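Local coordinates for protein heroin esterase (Rhodococcus sp., PDB 1LZK) that probably hydrolyses the ester bonds of heroin, as an esterase of the alpha/beta hydrolase fold, at residues A[198-203]-A[263-268]; A[255-260]-A[290-295]. All blocks are in the same frame, centred on the assembly; numbering follows the deposited sequence.

Interaction 1: residues A[198-203]-A[263-268]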
loop_
_atom_site.group_PDB
_atom_site.type_symbol
_atom_site.label_atom_id
_atom_site.label_comp_id
_atom_site.label_asym_id
_atom_site.label_seq_id
_atom_site.Cartn_x
_atom_site.Cartn_y
_atom_site.Cartn_z
ATOM N N VAL A 198 20.119 -1.247 7.189
ATOM C CA VAL A 198 20.642 -0.078 7.906
ATOM C C VAL A 198 19.560 0.910 8.255
ATOM O O VAL A 198 19.530 1.487 9.363
ATOM C CB VAL A 198 21.746 0.653 7.113
ATOM C CG1 VAL A 198 22.194 1.941 7.779
ATOM C CG2 VAL A 198 22.945 -0.275 6.913
ATOM N N SER A 199 18.602 1.208 7.359
ATOM C CA SER A 199 17.620 2.217 7.746
ATOM C C SER A 199 16.749 1.722 8.926
ATOM O O SER A 199 16.291 2.564 9.719
ATOM C CB SER A 199 16.769 2.675 6.563
ATOM O OG SER A 199 16.121 1.595 5.932
HETATM N N MSE A 200 16.546 0.422 8.923
HETATM C CA MSE A 200 15.692 -0.118 9.989
HETATM C C MSE A 200 16.470 -0.244 11.291
HETATM O O MSE A 200 15.816 -0.188 12.332
HETATM C CB MSE A 200 15.069 -1.440 9.560
HETATM C CG MSE A 200 14.022 -2.071 10.484
HETATM SE SE MSE A 200 12.580 -0.885 10.898
HETATM C CE MSE A 200 11.548 -1.001 9.323
ATOM N N THR A 201 17.788 -0.365 11.289
ATOM C CA THR A 201 18.529 -0.347 12.557
ATOM C C THR A 201 18.804 1.069 13.041
ATOM O O THR A 201 18.881 1.261 14.292
ATOM C CB THR A 201 19.846 -1.134 12.436
ATOM O OG1 THR A 201 20.730 -0.450 11.524
ATOM C CG2 THR A 201 19.583 -2.526 11.878
ATOM N N ASN A 202 18.975 2.056 12.147
ATOM C CA ASN A 202 19.292 3.428 12.585
ATOM C C ASN A 202 18.153 4.413 12.779
ATOM O O ASN A 202 18.319 5.468 13.423
ATOM C CB ASN A 202 20.244 4.056 11.539
ATOM C CG ASN A 202 21.608 3.403 11.551
ATOM O OD1 ASN A 202 21.834 2.209 11.806
ATOM N ND2 ASN A 202 22.602 4.195 11.187
ATOM N N PHE A 203 16.946 4.144 12.242
ATOM C CA PHE A 203 15.859 5.112 12.325
ATOM C C PHE A 203 14.886 4.784 13.439
ATOM O O PHE A 203 13.851 4.154 13.251
ATOM C CB PHE A 203 15.118 5.169 10.978
ATOM C CG PHE A 203 15.904 5.900 9.904
ATOM C CD1 PHE A 203 17.053 6.620 10.185
ATOM C CD2 PHE A 203 15.496 5.880 8.580
ATOM C CE1 PHE A 203 17.740 7.302 9.185
ATOM C CE2 PHE A 203 16.170 6.551 7.584
ATOM C CZ PHE A 203 17.307 7.263 7.880
ATOM N N ARG A 263 12.944 2.490 4.028
ATOM C CA ARG A 263 13.593 2.909 2.780
ATOM C C ARG A 263 14.434 1.808 2.193
ATOM O O ARG A 263 14.341 1.448 0.989
ATOM C CB ARG A 263 14.422 4.174 3.092
ATOM C CG ARG A 263 15.176 4.720 1.868
ATOM C CD ARG A 263 16.298 5.666 2.402
ATOM N NE ARG A 263 17.357 4.898 3.021
ATOM C CZ ARG A 263 18.233 5.282 3.970
ATOM N NH1 ARG A 263 18.084 6.514 4.423
ATOM N NH2 ARG A 263 19.135 4.454 4.419
ATOM N N ASP A 264 15.344 1.204 2.963
ATOM C CA ASP A 264 16.301 0.260 2.408
ATOM C C ASP A 264 15.588 -1.017 1.931
ATOM O O ASP A 264 15.966 -1.543 0.873
ATOM C CB ASP A 264 17.402 -0.109 3.408
ATOM C CG ASP A 264 18.331 1.032 3.729
ATOM O OD1 ASP A 264 18.188 2.130 3.158
ATOM O OD2 ASP A 264 19.196 0.836 4.618
ATOM N N GLU A 265 14.591 -1.506 2.673
ATOM C CA GLU A 265 13.931 -2.738 2.194
ATOM C C GLU A 265 13.212 -2.459 0.884
ATOM O O GLU A 265 13.114 -3.362 0.031
ATOM C CB GLU A 265 13.023 -3.345 3.268
ATOM C CG GLU A 265 11.768 -2.541 3.611
ATOM C CD GLU A 265 11.287 -2.880 5.011
ATOM O OE1 GLU A 265 12.046 -2.614 5.965
ATOM O OE2 GLU A 265 10.172 -3.433 5.175
ATOM N N GLY A 266 12.710 -1.238 0.715
ATOM C CA GLY A 266 12.085 -0.841 -0.555
ATOM C C GLY A 266 13.076 -0.859 -1.693
ATOM O O GLY A 266 12.890 -1.433 -2.780
ATOM N N ILE A 267 14.203 -0.149 -1.492
ATOM C CA ILE A 267 15.220 -0.086 -2.555
ATOM C C ILE A 267 15.746 -1.482 -2.866
ATOM O O ILE A 267 15.912 -1.827 -4.048
ATOM C CB ILE A 267 16.366 0.870 -2.127
ATOM C CG1 ILE A 267 15.864 2.315 -2.003
ATOM C CG2 ILE A 267 17.595 0.768 -3.035
ATOM C CD1 ILE A 267 16.855 3.314 -1.441
ATOM N N GLU A 268 15.966 -2.282 -1.817
ATOM C CA GLU A 268 16.484 -3.626 -2.057
ATOM C C GLU A 268 15.480 -4.493 -2.804
ATOM O O GLU A 268 15.861 -5.278 -3.660
ATOM C CB GLU A 268 16.858 -4.288 -0.711
ATOM C CG GLU A 268 18.104 -3.607 -0.149
ATOM C CD GLU A 268 18.531 -4.137 1.196
ATOM O OE1 GLU A 268 17.996 -5.187 1.621
ATOM O OE2 GLU A 268 19.411 -3.551 1.859
#

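Interaction 2: residues A[255-260]-A[290-295]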
loop_
_atom_site.group_PDB
_atom_site.type_symbol
_atom_site.label_atom_id
_atom_site.label_comp_id
_atom_site.label_asym_id
_atom_site.label_seq_id
_atom_site.Cartn_x
_atom_site.Cartn_y
_atom_site.Cartn_z
ATOM N N SER A 255 8.276 3.474 -4.612
ATOM C CA SER A 255 8.808 4.741 -4.080
ATOM C C SER A 255 9.252 4.559 -2.641
ATOM O O SER A 255 8.647 3.787 -1.890
ATOM C CB SER A 255 7.798 5.888 -4.142
ATOM O OG SER A 255 6.620 5.535 -3.480
ATOM N N THR A 256 10.293 5.277 -2.256
ATOM C CA THR A 256 10.784 5.277 -0.861
ATOM C C THR A 256 11.075 6.710 -0.420
ATOM O O THR A 256 11.251 7.618 -1.248
ATOM C CB THR A 256 12.054 4.416 -0.688
ATOM O OG1 THR A 256 13.108 4.864 -1.554
ATOM C CG2 THR A 256 11.770 2.963 -1.050
HETATM N N MSE A 257 11.139 6.873 0.902
HETATM C CA MSE A 257 11.437 8.198 1.471
HETATM C C MSE A 257 12.757 8.170 2.204
HETATM O O MSE A 257 13.177 7.137 2.715
HETATM C CB MSE A 257 10.306 8.620 2.413
HETATM C CG MSE A 257 8.922 8.576 1.759
HETATM SE SE MSE A 257 8.654 9.878 0.367
HETATM C CE MSE A 257 8.074 8.807 -1.095
ATOM N N GLU A 258 13.443 9.334 2.312
ATOM C CA GLU A 258 14.788 9.353 2.835
ATOM C C GLU A 258 14.924 8.922 4.308
ATOM O O GLU A 258 15.755 8.117 4.681
ATOM C CB GLU A 258 15.319 10.786 2.696
ATOM C CG GLU A 258 16.743 10.920 3.200
ATOM C CD GLU A 258 17.412 12.262 2.970
ATOM O OE1 GLU A 258 17.160 12.919 1.937
ATOM O OE2 GLU A 258 18.234 12.636 3.874
ATOM N N LEU A 259 14.043 9.555 5.108
ATOM C CA LEU A 259 14.107 9.342 6.562
ATOM C C LEU A 259 13.071 8.323 7.017
ATOM O O LEU A 259 12.591 8.421 8.139
ATOM C CB LEU A 259 13.906 10.673 7.327
ATOM C CG LEU A 259 14.870 11.808 6.946
ATOM C CD1 LEU A 259 14.565 13.058 7.743
ATOM C CD2 LEU A 259 16.294 11.347 7.179
ATOM N N ASP A 260 12.770 7.353 6.192
ATOM C CA ASP A 260 11.876 6.233 6.494
ATOM C C ASP A 260 12.647 4.981 6.834
ATOM O O ASP A 260 13.540 4.530 6.079
ATOM C CB ASP A 260 11.060 6.009 5.212
ATOM C CG ASP A 260 9.906 5.047 5.402
ATOM O OD1 ASP A 260 9.913 4.282 6.395
ATOM O OD2 ASP A 260 9.020 5.053 4.527
ATOM N N HIS A 290 8.768 9.001 6.271
ATOM C CA HIS A 290 7.644 8.095 6.059
ATOM C C HIS A 290 6.304 8.798 6.162
ATOM O O HIS A 290 5.935 9.312 7.249
ATOM C CB HIS A 290 7.718 6.963 7.086
ATOM C CG HIS A 290 6.614 5.976 6.796
ATOM N ND1 HIS A 290 6.712 5.054 5.795
ATOM C CD2 HIS A 290 5.421 5.807 7.381
ATOM C CE1 HIS A 290 5.603 4.309 5.750
ATOM N NE2 HIS A 290 4.814 4.767 6.720
ATOM N N GLY A 291 5.492 8.875 5.099
ATOM C CA GLY A 291 4.210 9.552 5.259
ATOM C C GLY A 291 4.216 11.031 4.956
ATOM O O GLY A 291 3.175 11.681 5.078
ATOM N N SER A 292 5.347 11.602 4.522
ATOM C CA SER A 292 5.379 13.051 4.259
ATOM C C SER A 292 4.509 13.452 3.087
ATOM O O SER A 292 4.280 14.660 2.842
ATOM C CB SER A 292 6.796 13.572 4.067
ATOM O OG SER A 292 7.527 12.973 3.007
ATOM N N ALA A 293 4.013 12.467 2.301
ATOM C CA ALA A 293 3.048 12.843 1.264
ATOM C C ALA A 293 1.777 13.473 1.836
ATOM O O ALA A 293 1.022 14.093 1.081
ATOM C CB ALA A 293 2.634 11.638 0.427
ATOM N N LEU A 294 1.528 13.305 3.121
ATOM C CA LEU A 294 0.453 13.953 3.869
ATOM C C LEU A 294 0.496 15.469 3.739
ATOM O O LEU A 294 -0.500 16.186 3.680
ATOM C CB LEU A 294 0.565 13.536 5.341
ATOM C CG LEU A 294 -0.073 12.186 5.698
ATOM C CD1 LEU A 294 0.195 11.811 7.145
ATOM C CD2 LEU A 294 -1.566 12.217 5.408
ATOM N N VAL A 295 1.698 16.016 3.689
ATOM C CA VAL A 295 1.968 17.415 3.392
ATOM C C VAL A 295 1.838 17.663 1.895
ATOM O O VAL A 295 2.865 17.781 1.235
ATOM C CB VAL A 295 3.375 17.804 3.862
ATOM C CG1 VAL A 295 3.519 19.326 3.904
ATOM C CG2 VAL A 295 3.697 17.208 5.225
HETATM O O HOH W 1 9.964 8.414 8.666
#

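Interaction 1: residues A[198-203]-A[263-268]
S199 packs against one face of the R263 guanidinium, with S199 CB 3.6 Å above the guanidinium plane and offset toward its rim. The edge of the same group is taken, in plane, by D264 OD1. F203 approaches the far end of the arginine obliquely: its CZ lies 3.6 Å from R263 NH1, and ring and guanidinium planes stand 78° apart, so the two groups are not stacked. NH1 is itself hydrogen-bonded to E258 O.

The arginine grips its own neighbour side-on, R263 NE reaching D264 OD1 at 2.9 Å and R263 NH2 the same oxygen at 2.8 Å, both from one side of the carboxylate plane, forming a salt bridge. The bend of the arginine chain at chi3 (72°) turns its head back toward D264. This double grip occupies OD1, while OD2 crosses to the other segment and accepts from S199 N at 2.8 Å, the donor standing 59° out of the carboxylate plane. A bond in the opposite sense runs from D264 N to S199 OG at 3.1 Å; S199 OG is also hydrogen-bonded to P261 O. Each segment thus supplies a backbone amide from the first turn of its helix to a side chain of the other, and the D264 charge probably interacts favourably with the start of helix 198-202.

Deeper in, the methyl CE of selenomethionine M200 touches E265 OE1; E265 OE2 accepts hydrogen bonds from the backbone N of L191 and D192.

The helices meet at their N-terminal turns and run off in nearly opposite directions, the axes of the short segments 8.6 Å apart at closest approach. M200 also packs on A214 of helix 211-222, whereas R263 rests on T256 of strand 252-257 and S284 of strand 280-285, joining helix 198-202 to the sheet through helix 263-275.

Interaction 2: residues A[255-260]-A[290-295]
H290 and D260 meet through a short, nearly straight hydrogen bond: H290 ND1 donates to D260 OD2 at 2.6 Å with an N-H...O angle of 163°. The oxygen lies at the edge of the imidazole, in its plane, but the nitrogen stands 45° out of the carboxylate plane, the two flat groups being strongly turned against each other. For H290, chi1 (-176°) sets CG anti to the backbone N and brings the ring beside D260, and the ring's turn about CB-CG points ND1 at OD2.

Around this pair the backbone is tied by a water, which donates to L259 O at 2.7 Å and accepts from H290 N at 2.7 Å. M257, a selenomethionine, packs loosely alongside, its CB 4.2 Å from H290 N and its SE 4.2 Å from S292 OG. That hydroxyl is itself hydrogen-bonded to F289 O.

The aspartate is placed by a type I turn from M257 to D260, and D260 OD1 accepts a hydrogen bond from L262 N, a cap just ahead of helix 263-275. H290 also touches S160, in a sequence that resembles a nucleophile elbow, and meets the W209 ring; a bound cacodylate ion lies about 3 Å from the H290 side chain. Such a setting is consistent with the acid and histidine of the catalytic triad found in alpha/beta hydrolases.

D260 follows strand 252-257, which is flanked in parallel by strands 183-187 and 280-285, while H290 lies in the loop between strand 280-285 and helix 299-315, where S292 packs on L11 of helix 9-13.

Interactions 1 and 2 lie 13 Å apart between centres; their segments 263-268 and 255-260 lie at the two ends of the turn linking strand 252-257 to helix 263-275, and the four segments alternate along the chain. They touch directly: R263 NH1 of interaction 1 is 2.8 Å from E258 O of interaction 2, a probable hydrogen bond, and F203 CD2 packs 3.4 Å from D260 O. R263, held by D264, thus binds the turn that presents the presumed acid, while F203 packs on the D260 carbonyl. Residues 290-295 approach the same turn and bring H290 toward S160 and the bound cacodylate, which probably marks the active-site pocket.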